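Side-chain contacts in fimbrin (Schizosaccharomyces pombe, PDB 1RT8), which binds actin filaments and crosslinks them, helping to maintain cell polarity and taking part in cytokinesis, mating and spore formation: residues F42-Q47 and G51-K56; I315-Y320 and V356-N361. All coordinates share one frame; numbering follows the deposited sequence.

Contact 1. Residues F42-Q47 and G51-K56; sequences FEFFDQ and GLILSK
Ile53 carries the apolar half of this contact, pushing its side chain from the helix that opens after Gly51 back against the end of segment 42-47. Its CD1 methyl lies 3.7 Å from CB of Gln47 and comes closer still to that residue's backbone carbonyl, with 3.2 Å between Ile53 CD1 and Gln47 O. The extended arm CG1-CD1 (chi2 179°) makes this reach possible, while the other branch, CG2, stands anti to the backbone N and turns to Phe44. There Ile53 CG2 meets CE1 of the Phe44 ring obliquely and loosely, at 4.5 Å.

The polar half runs through one water. It donates to Gln47 O at 2.5 Å and accepts from Ile53 N at 3.1 Å, so the carbonyl that the Ile53 methyl crowds is also coupled to an amide in the first turn of the next helix. Gly51, at the N-cap position with a positive phi of 69°, brings the chain into that turn. Its carbonyl is gripped twice, by Ser55 N and by Ser55 OG, the latter at 2.9 Å from Gly51 O, and the two donors approach from opposite faces of the carbonyl plane. Nearby, Leu52 N bonds to Asp50 OD1, while Gln47 OE1 is taken up by Arg34.

The pair joins the short helix 43-47 to the start of helix 52-61 within the first calponin-homology domain. Phe44 also packs on Ile18 and Ile21 of helix 11-25 and on Val124 of helix 117-131; Ile53 rests on Leu25 and Val31, and Leu54 touches Val92 of helix 82-99.

Contact 2. Residues I315-Y320 and V356-N361; sequences ILLQAY and VDLGKN
The two helical segments run in roughly the same direction, their axes inclined at 31° and no closer than 10.7 Å, so side chains must bridge the gap.

Tyr320 does most of this. Its CG stands anti to the carbonyl carbon (chi1 -82°), and the ring reaches across to Leu358, whose CB sits over the ring centre in a CH-pi contact, 4.0 Å from the centroid and 8° off the normal. Beyond the ring, the hydroxyl lies against the backbone of Gly359, with Tyr320 OH 3.2 Å from Gly359 CA. The hydroxyl also makes a weak hydrogen bond to Ala355 O. Alongside, Leu317 and Leu358 cross at about a right angle, CD2 of Leu317 meeting CD1 of Leu358 at 3.9 Å. With an alanine in place of Tyr320 the ring face against Leu358 CB would be gone, which would probably open a gap there and cost Ala355 O its weak hydroxyl partner.

Helix 314-323 is thus fastened to the C-terminal end of helix 345-361 in the third calponin-homology domain. Leu317 also touches Tyr354 and Ala355, and Leu316, Ala319 and Tyr320 rest on helix 379-397.

Contact 1 comes first along the chain and closes well before contact 2 opens. Their centres are 41 Å apart, their nearest atoms about 28 Å, and they lie on opposite sides of the chain's centre, with no helix in common. Each belongs to its own calponin-homology domain: contact 1 to the first, in actin-binding region 1, contact 2 to the third, in actin-binding region 2. They differ in reach, too, since contact 1 joins helices separated by a short turn, whereas contact 2 brings together segments 36 residues apart. Each therefore helps build one of the two actin-binding regions, and having two such regions in one chain fits with crosslinking filaments.

Contact 1. Residues F42-Q47 and G51-K56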
# COMPACT_ATOMS: atom_id res chain seq x y z
N PHE A 42 -1.49 13.86 -24.29
CA PHE A 42 -0.44 13.90 -23.27
C PHE A 42 -0.95 14.75 -22.11
O PHE A 42 -0.61 14.50 -20.96
CB PHE A 42 0.87 14.51 -23.85
CG PHE A 42 2.09 14.43 -22.92
CD1 PHE A 42 3.31 13.88 -23.38
CD2 PHE A 42 2.04 14.92 -21.62
CE1 PHE A 42 4.43 13.80 -22.53
CE2 PHE A 42 3.17 14.84 -20.76
CZ PHE A 42 4.36 14.29 -21.22
N GLU A 43 -1.78 15.74 -22.42
CA GLU A 43 -2.35 16.65 -21.43
C GLU A 43 -2.23 16.16 -20.00
O GLU A 43 -1.65 16.83 -19.15
CB GLU A 43 -3.84 16.89 -21.73
CG GLU A 43 -4.10 17.76 -22.92
CD GLU A 43 -3.64 19.18 -22.69
OE1 GLU A 43 -2.41 19.40 -22.58
OE2 GLU A 43 -4.51 20.07 -22.63
N PHE A 44 -2.79 14.99 -19.75
CA PHE A 44 -2.78 14.37 -18.44
C PHE A 44 -1.41 14.27 -17.76
O PHE A 44 -1.27 14.65 -16.60
CB PHE A 44 -3.38 12.97 -18.53
CG PHE A 44 -3.31 12.21 -17.24
CD1 PHE A 44 -4.06 12.62 -16.14
CD2 PHE A 44 -2.49 11.10 -17.13
CE1 PHE A 44 -3.99 11.92 -14.94
CE2 PHE A 44 -2.41 10.40 -15.93
CZ PHE A 44 -3.16 10.81 -14.83
N PHE A 45 -0.42 13.74 -18.47
CA PHE A 45 0.90 13.57 -17.86
C PHE A 45 1.57 14.89 -17.50
O PHE A 45 2.32 14.96 -16.53
CB PHE A 45 1.78 12.72 -18.78
CG PHE A 45 1.20 11.38 -19.09
CD1 PHE A 45 0.54 11.15 -20.30
CD2 PHE A 45 1.25 10.35 -18.15
CE1 PHE A 45 -0.05 9.91 -20.56
CE2 PHE A 45 0.67 9.12 -18.40
CZ PHE A 45 0.02 8.90 -19.61
N ASP A 46 1.28 15.94 -18.27
CA ASP A 46 1.84 17.25 -17.96
C ASP A 46 1.13 17.77 -16.73
O ASP A 46 1.74 18.44 -15.88
CB ASP A 46 1.63 18.22 -19.12
CG ASP A 46 2.55 17.95 -20.29
OD1 ASP A 46 3.78 17.86 -20.07
OD2 ASP A 46 2.04 17.83 -21.42
N GLN A 47 -0.15 17.46 -16.63
CA GLN A 47 -0.96 17.89 -15.49
C GLN A 47 -0.56 17.14 -14.22
O GLN A 47 -0.94 17.55 -13.12
CB GLN A 47 -2.44 17.65 -15.78
CG GLN A 47 -3.03 18.56 -16.83
CD GLN A 47 -2.90 20.02 -16.45
OE1 GLN A 47 -3.21 20.40 -15.32
NE2 GLN A 47 -2.46 20.85 -17.39
N GLY A 51 2.57 16.97 -8.87
CA GLY A 51 2.13 16.08 -7.81
C GLY A 51 0.76 16.27 -7.15
O GLY A 51 0.35 15.43 -6.35
N LEU A 52 0.05 17.34 -7.47
CA LEU A 52 -1.26 17.57 -6.85
C LEU A 52 -2.32 16.53 -7.22
O LEU A 52 -2.99 15.97 -6.34
CB LEU A 52 -1.77 18.99 -7.19
CG LEU A 52 -0.94 20.10 -6.51
CD1 LEU A 52 -1.40 21.46 -7.00
CD2 LEU A 52 -1.08 19.99 -5.01
N ILE A 53 -2.48 16.28 -8.51
CA ILE A 53 -3.45 15.29 -8.99
C ILE A 53 -3.18 13.93 -8.37
O ILE A 53 -4.11 13.27 -7.89
CB ILE A 53 -3.40 15.16 -10.51
CG1 ILE A 53 -3.95 16.44 -11.15
CG2 ILE A 53 -4.18 13.95 -10.96
CD1 ILE A 53 -3.93 16.43 -12.66
N LEU A 54 -1.92 13.51 -8.38
CA LEU A 54 -1.56 12.21 -7.81
C LEU A 54 -1.83 12.15 -6.32
O LEU A 54 -2.32 11.14 -5.81
CB LEU A 54 -0.10 11.88 -8.10
CG LEU A 54 0.15 11.59 -9.58
CD1 LEU A 54 1.65 11.43 -9.85
CD2 LEU A 54 -0.61 10.33 -9.97
N SER A 55 -1.51 13.23 -5.60
CA SER A 55 -1.74 13.28 -4.16
C SER A 55 -3.23 13.14 -3.88
O SER A 55 -3.63 12.47 -2.93
CB SER A 55 -1.23 14.61 -3.57
OG SER A 55 0.18 14.67 -3.56
N LYS A 56 -4.04 13.78 -4.72
CA LYS A 56 -5.49 13.71 -4.59
C LYS A 56 -5.98 12.28 -4.86
O LYS A 56 -6.83 11.76 -4.15
CB LYS A 56 -6.16 14.68 -5.58
CG LYS A 56 -5.95 16.16 -5.28
CD LYS A 56 -6.75 16.60 -4.07
CE LYS A 56 -6.67 18.13 -3.88
NZ LYS A 56 -7.61 18.57 -2.80
O HOH W 1 -0.43 17.29 -10.67

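Contact 2. Residues I315-Y320 and V356-N361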
# COMPACT_ATOMS: atom_id res chain seq x y z
N ILE A 315 10.88 -16.24 3.43
CA ILE A 315 10.73 -14.79 3.40
C ILE A 315 11.86 -14.13 4.17
O ILE A 315 12.47 -13.18 3.69
CB ILE A 315 9.37 -14.37 4.02
CG1 ILE A 315 8.22 -14.86 3.14
CG2 ILE A 315 9.32 -12.85 4.21
CD1 ILE A 315 8.22 -14.33 1.73
N LEU A 316 12.13 -14.63 5.37
CA LEU A 316 13.20 -14.07 6.20
C LEU A 316 14.56 -14.18 5.51
O LEU A 316 15.35 -13.23 5.50
CB LEU A 316 13.24 -14.77 7.56
CG LEU A 316 12.08 -14.41 8.51
CD1 LEU A 316 12.05 -15.34 9.71
CD2 LEU A 316 12.23 -12.98 8.97
N LEU A 317 14.83 -15.35 4.92
CA LEU A 317 16.09 -15.57 4.24
C LEU A 317 16.25 -14.61 3.06
O LEU A 317 17.34 -14.10 2.82
CB LEU A 317 16.20 -17.03 3.80
CG LEU A 317 16.35 -17.98 4.99
CD1 LEU A 317 16.32 -19.43 4.53
CD2 LEU A 317 17.65 -17.68 5.72
N GLN A 318 15.17 -14.35 2.34
CA GLN A 318 15.23 -13.42 1.22
C GLN A 318 15.58 -12.02 1.72
O GLN A 318 16.40 -11.33 1.12
CB GLN A 318 13.91 -13.36 0.47
CG GLN A 318 13.61 -14.59 -0.36
CD GLN A 318 12.22 -14.52 -0.97
OE1 GLN A 318 11.89 -13.60 -1.71
NE2 GLN A 318 11.39 -15.50 -0.64
N ALA A 319 14.95 -11.62 2.83
CA ALA A 319 15.18 -10.31 3.43
C ALA A 319 16.66 -10.12 3.73
O ALA A 319 17.24 -9.08 3.38
CB ALA A 319 14.35 -10.16 4.71
N TYR A 320 17.28 -11.12 4.37
CA TYR A 320 18.71 -11.04 4.70
C TYR A 320 19.54 -10.74 3.46
O TYR A 320 20.45 -9.93 3.52
CB TYR A 320 19.23 -12.36 5.29
CG TYR A 320 18.98 -12.55 6.77
CD1 TYR A 320 18.06 -13.50 7.22
CD2 TYR A 320 19.65 -11.76 7.72
CE1 TYR A 320 17.81 -13.67 8.58
CE2 TYR A 320 19.39 -11.93 9.10
CZ TYR A 320 18.47 -12.89 9.51
OH TYR A 320 18.19 -13.07 10.83
N VAL A 356 17.81 -17.63 11.95
CA VAL A 356 18.15 -17.13 13.28
C VAL A 356 19.66 -16.98 13.46
O VAL A 356 20.12 -15.98 14.01
CB VAL A 356 17.57 -18.06 14.37
CG1 VAL A 356 18.16 -17.74 15.73
CG2 VAL A 356 16.04 -17.88 14.42
N ASP A 357 20.43 -17.95 12.97
CA ASP A 357 21.88 -17.88 13.07
C ASP A 357 22.46 -16.73 12.25
O ASP A 357 23.40 -16.06 12.69
CB ASP A 357 22.51 -19.20 12.62
CG ASP A 357 22.45 -20.27 13.70
OD1 ASP A 357 22.18 -19.94 14.87
OD2 ASP A 357 22.68 -21.45 13.38
N LEU A 358 21.91 -16.48 11.07
CA LEU A 358 22.39 -15.38 10.24
C LEU A 358 22.15 -14.07 10.98
O LEU A 358 22.86 -13.09 10.78
CB LEU A 358 21.67 -15.34 8.90
CG LEU A 358 22.13 -16.40 7.90
CD1 LEU A 358 21.19 -16.39 6.70
CD2 LEU A 358 23.57 -16.11 7.47
N GLY A 359 21.13 -14.07 11.84
CA GLY A 359 20.81 -12.90 12.63
C GLY A 359 21.81 -12.76 13.75
O GLY A 359 22.29 -11.66 14.04
N LYS A 360 22.14 -13.88 14.39
CA LYS A 360 23.10 -13.85 15.47
C LYS A 360 24.45 -13.41 14.92
O LYS A 360 25.14 -12.60 15.54
CB LYS A 360 23.20 -15.24 16.12
CG LYS A 360 21.92 -15.63 16.87
CD LYS A 360 22.06 -16.96 17.59
CE LYS A 360 20.86 -17.22 18.51
NZ LYS A 360 20.99 -18.52 19.25
N ASN A 361 24.83 -13.92 13.75
CA ASN A 361 26.10 -13.53 13.14
C ASN A 361 26.17 -12.03 12.90
O ASN A 361 27.22 -11.41 13.06
CB ASN A 361 26.32 -14.24 11.80
CG ASN A 361 26.59 -15.72 11.97
OD1 ASN A 361 27.15 -16.14 12.98
ND2 ASN A 361 26.22 -16.51 10.96